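Long-range contacts in major pollen allergen Jun a 1 (Juniperus ashei, PDB 1PXZ), which has low pectate lyase activity, cleaving pectate by elimination with calcium as cofactor, and is a major allergen of cedar pollen: residues D164-L168 with N341-V345; D1-D5 with I187-H191. All coordinates share one frame; numbering follows the deposited sequence.

Contact 1 of 2, residues D164-L168 with N341-V345; sequences DHNSL and NAGVV
The imidazole of His-165 is the flat group of this contact, with a methyl over one face and two carbonyl oxygens along its rim. Val-345 lays CG2 on that face, 4.1 Å from the ring centroid and 16° off the normal, a CH-pi contact slightly displaced toward CG. At the edge, in the ring plane, sit the carbonyl oxygens of Gly-343 and Asn-341. His-165 ND1 donates to Gly-343 O at 2.8 Å. The donor lies in the carbonyl plane with a C=O...N angle of 159°. Asn-341 O comes up beside His-165 CE1, 3.2 Å away. The other ring nitrogen, NE2, is hydrogen-bonded to Asp-5 OD1, so partners at both nitrogens fix the rotation of the ring.

A second bond follows further along. Val-344 N donates to Ser-167 OG over 3.2 Å; with chi1 at -73°, the hydroxyl lies beside its own backbone N and faces the passing chain. Val-344 CG1 then rests 3.6 Å from the same OG. Between the two bonds the backbones come very close: the CA of His-165 and that of Gly-343 are 4.6 Å apart, and Val-344 CA makes a CA-H...O contact with His-165 O. Gly-343 has a positive phi, and at its backbone angles a CB would press on the carbonyl O of Ala-342 and crowd Ser-167 OG as well.

Asn-166 turns away, its amide hydrogen-bonded to Leu-118 O and Leu-121 N in the preceding coil. The C-terminal tail is thus laid across a turn between strands 161-164 and 167-169 of the parallel beta-helix typical of polysaccharide lyase family 1.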
ATOM      1  N   ASP A 164       0.451   5.258   3.273  1.00  6.27           N
ATOM      2  CA  ASP A 164       0.165   6.587   2.747  1.00  7.55           C
ATOM      3  C   ASP A 164       1.406   7.428   2.492  1.00 10.46           C
ATOM      4  O   ASP A 164       2.273   7.515   3.372  1.00  7.72           O
ATOM      5  CB  ASP A 164      -0.719   7.322   3.773  1.00  7.50           C
ATOM      6  CG  ASP A 164      -1.203   8.677   3.332  1.00 15.28           C
ATOM      7  OD1 ASP A 164      -2.000   8.804   2.370  1.00 10.47           O
ATOM      8  OD2 ASP A 164      -0.766   9.653   3.972  1.00 11.19           O
ATOM      9  N   HIS A 165       1.454   8.060   1.316  1.00  6.44           N
ATOM     10  CA  HIS A 165       2.541   8.968   0.977  1.00  6.95           C
ATOM     11  C   HIS A 165       3.916   8.320   1.094  1.00  8.59           C
ATOM     12  O   HIS A 165       4.864   9.010   1.498  1.00  9.59           O
ATOM     13  CB  HIS A 165       2.465  10.208   1.886  1.00  5.00           C
ATOM     14  CG  HIS A 165       1.576  11.305   1.348  1.00  8.61           C
ATOM     15  ND1 HIS A 165       1.866  12.013   0.210  1.00  5.39           N
ATOM     16  CD2 HIS A 165       0.402  11.812   1.790  1.00  7.66           C
ATOM     17  CE1 HIS A 165       0.920  12.914  -0.030  1.00  9.97           C
ATOM     18  NE2 HIS A 165       0.000  12.816   0.926  1.00 10.55           N
ATOM     19  N   ASN A 166       4.072   7.055   0.733  1.00  5.39           N
ATOM     20  CA  ASN A 166       5.424   6.494   0.632  1.00  5.44           C
ATOM     21  C   ASN A 166       5.941   6.545  -0.787  1.00  8.47           C
ATOM     22  O   ASN A 166       5.152   6.557  -1.725  1.00  6.18           O
ATOM     23  CB  ASN A 166       5.416   5.040   1.100  1.00  4.60           C
ATOM     24  CG  ASN A 166       4.861   5.026   2.524  1.00  5.45           C
ATOM     25  OD1 ASN A 166       5.549   5.509   3.424  1.00  8.88           O
ATOM     26  ND2 ASN A 166       3.658   4.527   2.698  1.00  7.06           N
ATOM     27  N   SER A 167       7.262   6.517  -0.928  1.00  6.91           N
ATOM     28  CA  SER A 167       7.931   6.392  -2.224  1.00  6.12           C
ATOM     29  C   SER A 167       8.544   5.007  -2.348  1.00 11.97           C
ATOM     30  O   SER A 167       9.482   4.674  -1.620  1.00  9.06           O
ATOM     31  CB  SER A 167       8.993   7.494  -2.331  1.00 11.90           C
ATOM     32  OG  SER A 167       8.322   8.731  -2.532  1.00 10.63           O
ATOM     33  N   LEU A 168       8.014   4.164  -3.228  1.00  8.14           N
ATOM     34  CA  LEU A 168       8.309   2.741  -3.244  1.00  8.78           C
ATOM     35  C   LEU A 168       8.849   2.319  -4.605  1.00 12.51           C
ATOM     36  O   LEU A 168       8.122   2.529  -5.578  1.00  7.84           O
ATOM     37  CB  LEU A 168       7.031   1.942  -2.932  1.00  5.35           C
ATOM     38  CG  LEU A 168       6.319   2.404  -1.648  1.00 10.78           C
ATOM     39  CD1 LEU A 168       4.954   1.739  -1.530  1.00 12.84           C
ATOM     40  CD2 LEU A 168       7.159   2.115  -0.407  1.00  8.91           C
ATOM     41  N   ASN A 341       1.003  15.486  -5.340  1.00 10.18           N
ATOM     42  CA  ASN A 341       1.910  15.341  -4.186  1.00 12.80           C
ATOM     43  C   ASN A 341       2.151  13.901  -3.771  1.00 14.68           C
ATOM     44  O   ASN A 341       2.601  13.596  -2.646  1.00  8.35           O
ATOM     45  CB  ASN A 341       1.322  16.153  -3.023  1.00 16.36           C
ATOM     46  CG  ASN A 341       1.422  17.650  -3.279  1.00 22.48           C
ATOM     47  OD1 ASN A 341       2.358  18.130  -3.924  1.00 20.64           O
ATOM     48  ND2 ASN A 341       0.459  18.408  -2.771  1.00 19.87           N
ATOM     49  N   ALA A 342       1.870  12.951  -4.673  1.00  9.38           N
ATOM     50  CA  ALA A 342       2.089  11.544  -4.327  1.00  4.76           C
ATOM     51  C   ALA A 342       3.543  11.290  -3.918  1.00 10.37           C
ATOM     52  O   ALA A 342       4.450  11.967  -4.413  1.00 11.09           O
ATOM     53  CB  ALA A 342       1.729  10.609  -5.465  1.00  7.49           C
ATOM     54  N   GLY A 343       3.756  10.308  -3.047  1.00  6.23           N
ATOM     55  CA  GLY A 343       5.138  10.060  -2.616  1.00  9.40           C
ATOM     56  C   GLY A 343       5.397  10.804  -1.312  1.00  9.15           C
ATOM     57  O   GLY A 343       4.485  11.398  -0.711  1.00 10.85           O
ATOM     58  N   VAL A 344       6.633  10.765  -0.816  1.00  8.54           N
ATOM     59  CA  VAL A 344       6.865  11.316   0.518  1.00  7.14           C
ATOM     60  C   VAL A 344       6.523  12.800   0.612  1.00  6.55           C
ATOM     61  O   VAL A 344       6.588  13.554  -0.348  1.00  9.79           O
ATOM     62  CB  VAL A 344       8.329  11.112   0.950  1.00 11.79           C
ATOM     63  CG1 VAL A 344       8.657   9.625   0.934  1.00  7.69           C
ATOM     64  CG2 VAL A 344       9.281  11.895   0.057  1.00 18.46           C
ATOM     65  N   VAL A 345       6.147  13.220   1.814  1.00 11.77           N
ATOM     66  CA  VAL A 345       5.869  14.618   2.103  1.00 13.96           C
ATOM     67  C   VAL A 345       7.149  15.426   2.271  1.00 24.96           C
ATOM     68  O   VAL A 345       8.087  14.999   2.960  1.00 24.46           O
ATOM     69  CB  VAL A 345       5.043  14.737   3.401  1.00 13.27           C
ATOM     70  CG1 VAL A 345       4.871  16.185   3.815  1.00  9.51           C
ATOM     71  CG2 VAL A 345       3.694  14.040   3.218  1.00 16.85           C
TER

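Contact 2 of 2, residues D1-D5 with I187-H191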
ATOM      1  N   ASP A   1      -5.493  19.736  -2.864  1.00 38.56           N
ATOM      2  CA  ASP A   1      -4.749  18.481  -2.944  1.00 53.61           C
ATOM      3  C   ASP A   1      -5.707  17.343  -3.302  1.00 41.83           C
ATOM      4  O   ASP A   1      -5.893  17.057  -4.485  1.00 47.20           O
ATOM      5  CB  ASP A   1      -4.010  18.155  -1.648  1.00 60.53           C
ATOM      6  CG  ASP A   1      -4.245  19.157  -0.534  1.00 63.07           C
ATOM      7  OD1 ASP A   1      -5.433  19.378  -0.205  1.00 74.68           O
ATOM      8  OD2 ASP A   1      -3.267  19.719   0.013  1.00 36.39           O
ATOM      9  N   ASN A   2      -6.292  16.741  -2.278  1.00 15.43           N
ATOM     10  CA  ASN A   2      -7.277  15.672  -2.441  1.00  9.16           C
ATOM     11  C   ASN A   2      -7.997  15.505  -1.102  1.00 12.59           C
ATOM     12  O   ASN A   2      -7.536  16.176  -0.169  1.00 11.03           O
ATOM     13  CB  ASN A   2      -6.575  14.422  -2.952  1.00 14.39           C
ATOM     14  CG  ASN A   2      -5.620  13.756  -1.992  1.00 18.07           C
ATOM     15  OD1 ASN A   2      -5.879  13.559  -0.804  1.00 10.43           O
ATOM     16  ND2 ASN A   2      -4.478  13.380  -2.575  1.00 10.73           N
ATOM     17  N   PRO A   3      -9.058  14.730  -1.031  1.00 13.64           N
ATOM     18  CA  PRO A   3      -9.821  14.587   0.217  1.00 13.92           C
ATOM     19  C   PRO A   3      -9.040  14.101   1.429  1.00 11.60           C
ATOM     20  O   PRO A   3      -9.474  14.373   2.552  1.00 12.46           O
ATOM     21  CB  PRO A   3     -10.869  13.506  -0.130  1.00 12.86           C
ATOM     22  CG  PRO A   3     -11.087  13.690  -1.604  1.00 13.70           C
ATOM     23  CD  PRO A   3      -9.712  13.959  -2.136  1.00 14.07           C
ATOM     24  N   ILE A   4      -7.942  13.376   1.234  1.00 11.29           N
ATOM     25  CA  ILE A   4      -7.161  12.928   2.404  1.00 10.57           C
ATOM     26  C   ILE A   4      -6.282  14.081   2.848  1.00 13.65           C
ATOM     27  O   ILE A   4      -6.311  14.548   3.978  1.00 16.79           O
ATOM     28  CB  ILE A   4      -6.326  11.688   2.097  1.00 13.03           C
ATOM     29  CG1 ILE A   4      -7.181  10.461   1.722  1.00 23.25           C
ATOM     30  CG2 ILE A   4      -5.404  11.370   3.260  1.00 14.99           C
ATOM     31  CD1 ILE A   4      -6.377   9.244   1.300  1.00 15.86           C
ATOM     32  N   ASP A   5      -5.476  14.603   1.925  1.00  9.12           N
ATOM     33  CA  ASP A   5      -4.505  15.618   2.337  1.00 11.27           C
ATOM     34  C   ASP A   5      -5.184  16.880   2.813  1.00 12.38           C
ATOM     35  O   ASP A   5      -4.668  17.634   3.646  1.00 15.42           O
ATOM     36  CB  ASP A   5      -3.603  15.924   1.144  1.00 11.10           C
ATOM     37  CG  ASP A   5      -2.539  14.874   0.886  1.00 12.75           C
ATOM     38  OD1 ASP A   5      -2.514  13.827   1.541  1.00 13.08           O
ATOM     39  OD2 ASP A   5      -1.683  15.093   0.011  1.00 20.42           O
ATOM     40  N   ILE A 187      -4.599   2.176   0.609  1.00  5.05           N
ATOM     41  CA  ILE A 187      -3.253   2.420   0.069  1.00  5.94           C
ATOM     42  C   ILE A 187      -3.364   3.703  -0.720  1.00  6.53           C
ATOM     43  O   ILE A 187      -3.977   3.707  -1.797  1.00  6.41           O
ATOM     44  CB  ILE A 187      -2.844   1.216  -0.775  1.00  7.20           C
ATOM     45  CG1 ILE A 187      -2.692  -0.062   0.076  1.00  3.89           C
ATOM     46  CG2 ILE A 187      -1.602   1.500  -1.608  1.00  7.14           C
ATOM     47  CD1 ILE A 187      -2.743  -1.343  -0.741  1.00  5.27           C
ATOM     48  N   SER A 188      -2.796   4.787  -0.204  1.00  5.98           N
ATOM     49  CA  SER A 188      -3.122   6.096  -0.769  1.00  4.79           C
ATOM     50  C   SER A 188      -1.911   7.011  -0.917  1.00  9.71           C
ATOM     51  O   SER A 188      -0.986   6.905  -0.108  1.00  9.04           O
ATOM     52  CB  SER A 188      -4.159   6.806   0.132  1.00 11.90           C
ATOM     53  OG  SER A 188      -3.701   6.894   1.478  1.00  7.50           O
ATOM     54  N   ASN A 189      -1.939   7.902  -1.912  1.00  7.70           N
ATOM     55  CA  ASN A 189      -0.949   8.965  -2.018  1.00  7.12           C
ATOM     56  C   ASN A 189       0.473   8.420  -2.159  1.00  5.82           C
ATOM     57  O   ASN A 189       1.389   9.195  -1.876  1.00  6.34           O
ATOM     58  CB  ASN A 189      -0.978   9.869  -0.771  1.00 10.12           C
ATOM     59  CG  ASN A 189      -2.253  10.684  -0.644  1.00 12.91           C
ATOM     60  OD1 ASN A 189      -2.635  11.373  -1.591  1.00  9.48           O
ATOM     61  ND2 ASN A 189      -2.901  10.626   0.529  1.00  8.96           N
ATOM     62  N   ASN A 190       0.674   7.179  -2.556  1.00  4.51           N
ATOM     63  CA  ASN A 190       2.029   6.658  -2.715  1.00  7.03           C
ATOM     64  C   ASN A 190       2.586   6.901  -4.118  1.00  7.93           C
ATOM     65  O   ASN A 190       1.799   7.090  -5.040  1.00  5.97           O
ATOM     66  CB  ASN A 190       2.035   5.148  -2.508  1.00  8.08           C
ATOM     67  CG  ASN A 190       1.477   4.777  -1.137  1.00 13.98           C
ATOM     68  OD1 ASN A 190       0.375   4.226  -1.030  1.00 12.46           O
ATOM     69  ND2 ASN A 190       2.264   5.084  -0.118  1.00  5.93           N
ATOM     70  N   HIS A 191       3.907   6.864  -4.271  1.00  5.99           N
ATOM     71  CA  HIS A 191       4.505   6.928  -5.614  1.00  4.93           C
ATOM     72  C   HIS A 191       5.190   5.588  -5.857  1.00  8.63           C
ATOM     73  O   HIS A 191       6.120   5.285  -5.113  1.00  8.41           O
ATOM     74  CB  HIS A 191       5.460   8.101  -5.732  1.00 11.67           C
ATOM     75  CG  HIS A 191       6.099   8.271  -7.076  1.00  8.96           C
ATOM     76  ND1 HIS A 191       7.249   9.019  -7.264  1.00 13.37           N
ATOM     77  CD2 HIS A 191       5.744   7.791  -8.299  1.00  8.65           C
ATOM     78  CE1 HIS A 191       7.578   8.986  -8.549  1.00 13.27           C
ATOM     79  NE2 HIS A 191       6.681   8.252  -9.205  1.00 10.51           N
TER
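The backbones of 1-5 and 187-191 stay well apart, the CA of Ile-4 and that of Ser-188 being the nearest pair at 8.5 Å, so side chains span the gap. Asn-2 and Asn-189 reach for each other from opposite directions with their amides nearly coplanar, 12° apart. Asn-2 ND2 donates to Asn-189 OD1 at 2.9 Å, lying in the carbonyl plane of its acceptor, and it is also hydrogen-bonded to Leu-338 O.

Asn-2 OD1 is taken up within its own segment. It accepts from Ile-4 N at 2.9 Å, in the carbonyl plane, and from Asp-5 N at 2.9 Å, with this second donor above the plane. The side chain stands between its backbone N and carbonyl carbon (chi1 68°), which folds OD1 back over the following turn while ND2 continues outward. These bonds hold the amide in one orientation.

Next to the amide pair, Ile-4 slides past Asn-189 and pushes its CD1 against Ser-188 CB, a tight 3.5 Å. The carboxylate of Asp-5 passes the Asn-189 amide at 28° between planes; its OD1 has its partner in the ring of His-165. Asp-164 OD1 receives both Asn-189 ND2 and Ser-188 OG, and the latter also meets Trp-162 NE1. Asn-189 is therefore held at both ends of its amide, by Asp-164 and by Asn-2, in a buried polar network.

Asn-2 caps the turn leading into helix 5-9. The same side chain ties this N-terminal arm to Asn-189, whose left-handed helical backbone breaks strand 185-195, on the outside of the parallel beta-helix coils, where the arm helps bury it.

The centres of contacts 1 and 2 lie about 8 Å apart, on neighbouring coils of the parallel beta-helix: strand 167-169 pairs with 185-195. Along the chain the segments alternate, 1-5, 164-168, 187-191 and 341-345, so both ends of the chain lie against the middle of the solenoid, the N-terminal arm meeting one turn and the C-terminal tail the turn before it. The carboxylate of Asp-164 joins the two contacts, reaching from the turn of one coil to that of the next. Both lie away from the probable calcium site and the predicted catalytic arginine; they fasten the chain ends to the beta-helical core.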